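Local coordinates for protein transcriptional regulator (Pseudomonas aeruginosa, PDB 3E7Q) that probably binds DNA at the control regions of its target genes and represses their transcription, as many TetR-family regulators do, at residues S93-A98 with R138-G143; G143-L148 with E160-S165. One frame throughout, in Å; residues are numbered along the deposited sequence.

Both contacts lie in the C-terminal, BetI-type region of this all-helical TetR-family chain. They share helix 124-152, and Gly-143 belongs to both. Contact 1 packs residues 138-143 of that helix against helix 88-99. Contact 2 packs residues 143-148, which follow on the same helix, against helix 159-179. Along the chain, contact 1 closes before contact 2 opens. Their centres are about 9 Å apart, on the same side of the chain's centre. They also touch directly: Leu-141 meets Ala-163, and Arg-138 meets Ile-164. Helix 124-152 therefore joins helix 88-99 to helix 159-179, which packs on the second subunit, far along the sequence from the predicted helix-turn-helix.

Contact 1: S93-A98 with R138-G143; sequences SAFFEA and RALLVG
Leu-141 sets its methyl CD2 squarely on the ring of Phe-95. CD2 stands 3.9 Å from the centroid of the Phe-95 ring and only 9° off the ring normal. This is a CH-pi contact over the middle of the face. CD2 of Leu-141 is therefore almost equally far from several ring atoms, with Phe-95 CE2 at 4.0 Å. The two side chains cross at about a right angle. Both residues of this face contact are buried. Leu-140, which is partly exposed, comes to the same ring from another direction. Its CD2 lies in the ring plane, at the edge, 4.0 Å from CE1 of Phe-95. Two consecutive leucines thus hold one ring by a face and by an edge. Phe-95 reaches them because its CG is anti to the backbone N (chi1 -165°), which sends the ring out from helix 88-99 toward helix 124-152. The CA atoms of Phe-95 and Leu-141 stay 9.1 Å apart, so long side chains do the bridging. This is helix-to-helix packing in the C-terminal helical domain of a TetR-type regulator. Helix 58-82 closes in as well: Ile-81 touches Phe-95, and Met-74 and Arg-78 touch Leu-140. Leu-141 also meets Ser-167 of helix 159-179.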
ATOM      1  N   SER B  93      12.316 -18.810  -0.041  1.00 38.51           N
ATOM      2  CA  SER B  93      12.970 -18.302  -1.265  1.00 39.22           C
ATOM      3  C   SER B  93      12.161 -18.483  -2.496  1.00 37.50           C
ATOM      4  O   SER B  93      12.165 -17.619  -3.341  1.00 38.65           O
ATOM      5  CB  SER B  93      14.324 -18.971  -1.491  1.00 38.52           C
ATOM      6  OG  SER B  93      15.051 -18.794  -0.318  1.00 42.35           O
ATOM      7  N   ALA B  94      11.476 -19.605  -2.608  1.00 38.02           N
ATOM      8  CA  ALA B  94      10.595 -19.825  -3.735  1.00 38.97           C
ATOM      9  C   ALA B  94       9.419 -18.841  -3.648  1.00 39.15           C
ATOM     10  O   ALA B  94       9.108 -18.222  -4.632  1.00 41.00           O
ATOM     11  CB  ALA B  94      10.126 -21.280  -3.794  1.00 39.03           C
ATOM     12  N   PHE B  95       8.792 -18.688  -2.478  1.00 39.39           N
ATOM     13  CA  PHE B  95       7.790 -17.641  -2.226  1.00 39.88           C
ATOM     14  C   PHE B  95       8.254 -16.254  -2.668  1.00 39.80           C
ATOM     15  O   PHE B  95       7.540 -15.598  -3.370  1.00 39.63           O
ATOM     16  CB  PHE B  95       7.418 -17.592  -0.756  1.00 40.32           C
ATOM     17  CG  PHE B  95       6.177 -16.813  -0.439  1.00 42.61           C
ATOM     18  CD1 PHE B  95       4.947 -17.470  -0.219  1.00 43.66           C
ATOM     19  CD2 PHE B  95       6.231 -15.411  -0.212  1.00 45.36           C
ATOM     20  CE1 PHE B  95       3.779 -16.723   0.118  1.00 43.18           C
ATOM     21  CE2 PHE B  95       5.093 -14.699   0.099  1.00 39.61           C
ATOM     22  CZ  PHE B  95       3.866 -15.353   0.251  1.00 40.83           C
ATOM     23  N   PHE B  96       9.452 -15.836  -2.262  1.00 39.77           N
ATOM     24  CA  PHE B  96      10.016 -14.523  -2.642  1.00 39.53           C
ATOM     25  C   PHE B  96      10.190 -14.397  -4.148  1.00 39.79           C
ATOM     26  O   PHE B  96       9.754 -13.408  -4.737  1.00 39.93           O
ATOM     27  CB  PHE B  96      11.370 -14.279  -1.927  1.00 38.65           C
ATOM     28  CG  PHE B  96      11.269 -14.349  -0.385  1.00 38.59           C
ATOM     29  CD1 PHE B  96      10.096 -13.939   0.284  1.00 34.63           C
ATOM     30  CD2 PHE B  96      12.347 -14.798   0.372  1.00 35.09           C
ATOM     31  CE1 PHE B  96       9.996 -14.053   1.640  1.00 35.01           C
ATOM     32  CE2 PHE B  96      12.262 -14.886   1.748  1.00 36.97           C
ATOM     33  CZ  PHE B  96      11.100 -14.501   2.391  1.00 34.50           C
ATOM     34  N   GLU B  97      10.804 -15.400  -4.762  1.00 39.64           N
ATOM     35  CA  GLU B  97      10.911 -15.456  -6.231  1.00 40.69           C
ATOM     36  C   GLU B  97       9.565 -15.343  -6.941  1.00 39.85           C
ATOM     37  O   GLU B  97       9.417 -14.517  -7.843  1.00 38.18           O
ATOM     38  CB  GLU B  97      11.629 -16.729  -6.683  1.00 41.17           C
ATOM     39  CG  GLU B  97      13.101 -16.756  -6.288  1.00 44.42           C
ATOM     40  CD  GLU B  97      13.999 -15.841  -7.132  1.00 46.90           C
ATOM     41  OE1 GLU B  97      13.548 -15.322  -8.205  1.00 45.46           O
ATOM     42  OE2 GLU B  97      15.176 -15.664  -6.702  1.00 46.00           O
ATOM     43  N   ALA B  98       8.578 -16.139  -6.525  1.00 40.10           N
ATOM     44  CA  ALA B  98       7.235 -15.976  -7.112  1.00 40.49           C
ATOM     45  C   ALA B  98       6.701 -14.554  -6.922  1.00 40.90           C
ATOM     46  O   ALA B  98       6.101 -13.961  -7.858  1.00 40.25           O
ATOM     47  CB  ALA B  98       6.254 -16.991  -6.604  1.00 40.24           C
ATOM     48  N   ARG B 138      -1.266 -14.742   5.222  1.00 43.26           N
ATOM     49  CA  ARG B 138      -0.500 -14.887   6.489  1.00 44.87           C
ATOM     50  C   ARG B 138      -0.415 -16.335   7.019  1.00 44.48           C
ATOM     51  O   ARG B 138       0.613 -16.699   7.558  1.00 45.61           O
ATOM     52  CB  ARG B 138      -1.042 -13.948   7.589  1.00 44.15           C
ATOM     53  CG  ARG B 138      -0.673 -12.485   7.382  1.00 45.55           C
ATOM     54  CD  ARG B 138      -1.158 -11.611   8.500  1.00 47.58           C
ATOM     55  NE  ARG B 138      -2.634 -11.589   8.528  1.00 51.42           N
ATOM     56  CZ  ARG B 138      -3.394 -11.870   9.581  1.00 51.28           C
ATOM     57  NH1 ARG B 138      -2.880 -12.157  10.756  1.00 54.30           N
ATOM     58  NH2 ARG B 138      -4.693 -11.846   9.459  1.00 52.90           N
ATOM     59  N   ALA B 139      -1.501 -17.108   6.956  1.00 45.01           N
ATOM     60  CA  ALA B 139      -1.515 -18.508   7.411  1.00 45.02           C
ATOM     61  C   ALA B 139      -0.437 -19.272   6.637  1.00 45.58           C
ATOM     62  O   ALA B 139       0.278 -20.075   7.229  1.00 46.67           O
ATOM     63  CB  ALA B 139      -2.897 -19.182   7.199  1.00 43.89           C
ATOM     64  N   LEU B 140      -0.312 -19.016   5.326  1.00 45.17           N
ATOM     65  CA  LEU B 140       0.736 -19.678   4.520  1.00 44.83           C
ATOM     66  C   LEU B 140       2.132 -19.380   5.042  1.00 44.02           C
ATOM     67  O   LEU B 140       3.008 -20.274   5.094  1.00 43.36           O
ATOM     68  CB  LEU B 140       0.684 -19.168   3.103  1.00 45.50           C
ATOM     69  CG  LEU B 140       0.978 -20.043   1.912  1.00 47.15           C
ATOM     70  CD1 LEU B 140       0.064 -21.312   1.910  1.00 52.30           C
ATOM     71  CD2 LEU B 140       0.715 -19.198   0.701  1.00 45.41           C
ATOM     72  N   LEU B 141       2.355 -18.107   5.360  1.00 41.54           N
ATOM     73  CA  LEU B 141       3.641 -17.658   5.864  1.00 40.94           C
ATOM     74  C   LEU B 141       3.856 -18.100   7.312  1.00 39.54           C
ATOM     75  O   LEU B 141       4.982 -18.396   7.670  1.00 39.37           O
ATOM     76  CB  LEU B 141       3.834 -16.142   5.699  1.00 39.60           C
ATOM     77  CG  LEU B 141       4.089 -15.617   4.291  1.00 40.27           C
ATOM     78  CD1 LEU B 141       3.888 -14.122   4.251  1.00 39.43           C
ATOM     79  CD2 LEU B 141       5.519 -16.029   3.813  1.00 37.37           C
ATOM     80  N   VAL B 142       2.802 -18.217   8.121  1.00 39.24           N
ATOM     81  CA  VAL B 142       3.012 -18.728   9.475  1.00 38.77           C
ATOM     82  C   VAL B 142       3.442 -20.177   9.492  1.00 39.30           C
ATOM     83  O   VAL B 142       4.244 -20.524  10.341  1.00 38.07           O
ATOM     84  CB  VAL B 142       1.904 -18.472  10.603  1.00 39.95           C
ATOM     85  CG1 VAL B 142       0.926 -17.365  10.304  1.00 35.66           C
ATOM     86  CG2 VAL B 142       1.271 -19.808  11.158  1.00 39.55           C
ATOM     87  N   GLY B 143       2.914 -21.006   8.573  1.00 39.35           N
ATOM     88  CA  GLY B 143       3.281 -22.426   8.497  1.00 39.36           C
ATOM     89  C   GLY B 143       4.754 -22.616   8.199  1.00 39.55           C
ATOM     90  O   GLY B 143       5.419 -23.497   8.771  1.00 39.76           O
TER

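Contact 2: G143-L148 with E160-S165; sequences GVLRQL and ELAAIS
Leu-145 pushes its methyl CD1 against the backbone of helix 159-179, where two alanines follow each other. CD1 of Leu-145 lies 3.7 Å from the N of Ala-163. The same CD1 is 4.0 Å from CB of Ala-162 and also 4.0 Å from CB of Ala-163. One branch of the leucine thus meets both alanine methyls and the peptide link that joins them. CB of Leu-145 already points at helix 159-179, and with CG anti to the carbonyl carbon (chi1 -69°) CD1 reaches the two alanines. The alanines are short, and the CA atoms of Leu-145 and Ala-163 come within 7.3 Å. The two short helical segments run at 119° to each other, with their axes 9.4 Å apart at closest.

Arg-146 and Glu-160, both exposed, face each other beside this packing. NH2 of Arg-146 stops 4.0 Å from OE2 of Glu-160, beyond salt-bridge range. The carboxylate oxygen lies near the guanidinium plane, at its edge, but the two planes are 73° apart.

Further out, Trp-196 of helix 186-204 packs on Leu-145, and Phe-157 packs on Ala-162. Leu-161 packs on Gln-191, and Ile-164 and Ser-165 on Ile-192, of the second subunit, so helix 159-179 lies at the dimer interface of this TetR-family protein. Close apolar packing of Leu-145 on the alanines thus joins these helices, while the Arg-146 and Glu-160 charges probably add only a weak, solvent-screened attraction.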
ATOM      1  N   GLY B 143       2.914 -21.006   8.573  1.00 39.35           N
ATOM      2  CA  GLY B 143       3.281 -22.426   8.497  1.00 39.36           C
ATOM      3  C   GLY B 143       4.754 -22.616   8.199  1.00 39.55           C
ATOM      4  O   GLY B 143       5.419 -23.497   8.771  1.00 39.76           O
ATOM      5  N   VAL B 144       5.294 -21.814   7.280  1.00 39.91           N
ATOM      6  CA  VAL B 144       6.713 -21.957   6.952  1.00 40.56           C
ATOM      7  C   VAL B 144       7.636 -21.275   8.005  1.00 40.33           C
ATOM      8  O   VAL B 144       8.719 -21.753   8.256  1.00 41.21           O
ATOM      9  CB  VAL B 144       7.049 -21.678   5.420  1.00 41.29           C
ATOM     10  CG1 VAL B 144       6.354 -20.547   4.860  1.00 41.47           C
ATOM     11  CG2 VAL B 144       8.560 -21.506   5.222  1.00 42.03           C
ATOM     12  N   LEU B 145       7.185 -20.201   8.650  1.00 40.56           N
ATOM     13  CA  LEU B 145       7.934 -19.566   9.718  1.00 39.89           C
ATOM     14  C   LEU B 145       8.007 -20.459  10.947  1.00 39.86           C
ATOM     15  O   LEU B 145       9.012 -20.437  11.648  1.00 37.38           O
ATOM     16  CB  LEU B 145       7.375 -18.217  10.049  1.00 39.50           C
ATOM     17  CG  LEU B 145       7.592 -17.189   8.943  1.00 38.19           C
ATOM     18  CD1 LEU B 145       6.782 -15.963   9.250  1.00 28.70           C
ATOM     19  CD2 LEU B 145       9.084 -16.904   8.828  1.00 30.00           C
ATOM     20  N   ARG B 146       6.968 -21.278  11.141  1.00 40.41           N
ATOM     21  CA  ARG B 146       6.981 -22.314  12.159  1.00 41.32           C
ATOM     22  C   ARG B 146       7.904 -23.440  11.869  1.00 40.27           C
ATOM     23  O   ARG B 146       8.549 -23.920  12.777  1.00 39.39           O
ATOM     24  CB  ARG B 146       5.624 -22.918  12.338  1.00 42.36           C
ATOM     25  CG  ARG B 146       4.755 -21.956  13.058  1.00 48.12           C
ATOM     26  CD  ARG B 146       3.530 -22.602  13.571  1.00 52.72           C
ATOM     27  NE  ARG B 146       2.894 -21.611  14.388  1.00 55.44           N
ATOM     28  CZ  ARG B 146       1.594 -21.469  14.492  1.00 58.49           C
ATOM     29  NH1 ARG B 146       0.792 -22.281  13.812  1.00 58.93           N
ATOM     30  NH2 ARG B 146       1.117 -20.480  15.248  1.00 59.48           N
ATOM     31  N   GLN B 147       7.929 -23.888  10.626  1.00 39.45           N
ATOM     32  CA  GLN B 147       8.958 -24.845  10.169  1.00 39.81           C
ATOM     33  C   GLN B 147      10.352 -24.288  10.429  1.00 38.81           C
ATOM     34  O   GLN B 147      11.170 -24.940  11.042  1.00 39.39           O
ATOM     35  CB  GLN B 147       8.754 -25.113   8.672  1.00 40.22           C
ATOM     36  CG  GLN B 147       9.288 -26.399   8.224  1.00 41.84           C
ATOM     37  CD  GLN B 147       9.336 -26.564   6.712  1.00 40.39           C
ATOM     38  OE1 GLN B 147       8.815 -25.761   5.956  1.00 42.13           O
ATOM     39  NE2 GLN B 147       9.953 -27.622   6.288  1.00 40.78           N
ATOM     40  N   LEU B 148      10.579 -23.050  10.015  1.00 37.98           N
ATOM     41  CA  LEU B 148      11.819 -22.340  10.302  1.00 38.61           C
ATOM     42  C   LEU B 148      12.221 -22.329  11.762  1.00 38.24           C
ATOM     43  O   LEU B 148      13.387 -22.613  12.085  1.00 39.13           O
ATOM     44  CB  LEU B 148      11.809 -20.903   9.791  1.00 38.01           C
ATOM     45  CG  LEU B 148      13.142 -20.145   9.651  1.00 37.26           C
ATOM     46  CD1 LEU B 148      14.084 -20.821   8.642  1.00 35.23           C
ATOM     47  CD2 LEU B 148      12.852 -18.713   9.194  1.00 38.04           C
ATOM     48  N   GLU B 160       2.945 -15.842  14.283  1.00 39.39           N
ATOM     49  CA  GLU B 160       1.837 -14.978  13.813  1.00 40.49           C
ATOM     50  C   GLU B 160       2.268 -13.513  13.619  1.00 39.17           C
ATOM     51  O   GLU B 160       2.007 -12.891  12.566  1.00 39.20           O
ATOM     52  CB  GLU B 160       0.653 -15.054  14.796  1.00 41.21           C
ATOM     53  CG  GLU B 160      -0.013 -16.433  14.929  1.00 45.40           C
ATOM     54  CD  GLU B 160      -1.065 -16.485  16.065  1.00 49.54           C
ATOM     55  OE1 GLU B 160      -1.772 -15.456  16.283  1.00 65.10           O
ATOM     56  OE2 GLU B 160      -1.212 -17.543  16.761  1.00 62.15           O
ATOM     57  N   LEU B 161       2.982 -12.977  14.612  1.00 37.60           N
ATOM     58  CA  LEU B 161       3.495 -11.650  14.533  1.00 37.30           C
ATOM     59  C   LEU B 161       4.584 -11.511  13.518  1.00 36.43           C
ATOM     60  O   LEU B 161       4.563 -10.532  12.760  1.00 35.74           O
ATOM     61  CB  LEU B 161       3.922 -11.141  15.905  1.00 39.19           C
ATOM     62  CG  LEU B 161       4.075  -9.625  16.056  1.00 42.29           C
ATOM     63  CD1 LEU B 161       2.706  -8.873  15.943  1.00 39.82           C
ATOM     64  CD2 LEU B 161       4.805  -9.368  17.324  1.00 41.63           C
ATOM     65  N   ALA B 162       5.476 -12.524  13.453  1.00 35.43           N
ATOM     66  CA  ALA B 162       6.495 -12.639  12.410  1.00 34.60           C
ATOM     67  C   ALA B 162       5.872 -12.623  11.015  1.00 34.41           C
ATOM     68  O   ALA B 162       6.375 -11.982  10.101  1.00 33.86           O
ATOM     69  CB  ALA B 162       7.372 -13.894  12.651  1.00 34.27           C
ATOM     70  N   ALA B 163       4.765 -13.330  10.841  1.00 35.63           N
ATOM     71  CA  ALA B 163       4.100 -13.385   9.541  1.00 36.08           C
ATOM     72  C   ALA B 163       3.469 -12.007   9.161  1.00 35.76           C
ATOM     73  O   ALA B 163       3.492 -11.615   8.025  1.00 37.87           O
ATOM     74  CB  ALA B 163       3.087 -14.540   9.494  1.00 35.27           C
ATOM     75  N   ILE B 164       2.923 -11.276  10.113  1.00 34.82           N
ATOM     76  CA  ILE B 164       2.476  -9.945   9.865  1.00 35.08           C
ATOM     77  C   ILE B 164       3.653  -9.053   9.396  1.00 35.89           C
ATOM     78  O   ILE B 164       3.488  -8.258   8.476  1.00 36.43           O
ATOM     79  CB  ILE B 164       1.761  -9.294  11.111  1.00 35.29           C
ATOM     80  CG1 ILE B 164       0.398  -9.949  11.331  1.00 35.27           C
ATOM     81  CG2 ILE B 164       1.705  -7.700  10.984  1.00 30.55           C
ATOM     82  CD1 ILE B 164      -0.143  -9.858  12.765  1.00 34.05           C
ATOM     83  N   SER B 165       4.829  -9.227   9.969  1.00 36.23           N
ATOM     84  CA  SER B 165       5.992  -8.415   9.614  1.00 36.13           C
ATOM     85  C   SER B 165       6.440  -8.679   8.182  1.00 37.45           C
ATOM     86  O   SER B 165       6.702  -7.762   7.382  1.00 38.01           O
ATOM     87  CB  SER B 165       7.134  -8.727  10.590  1.00 35.68           C
ATOM     88  OG  SER B 165       8.303  -7.958  10.309  1.00 34.07           O
TER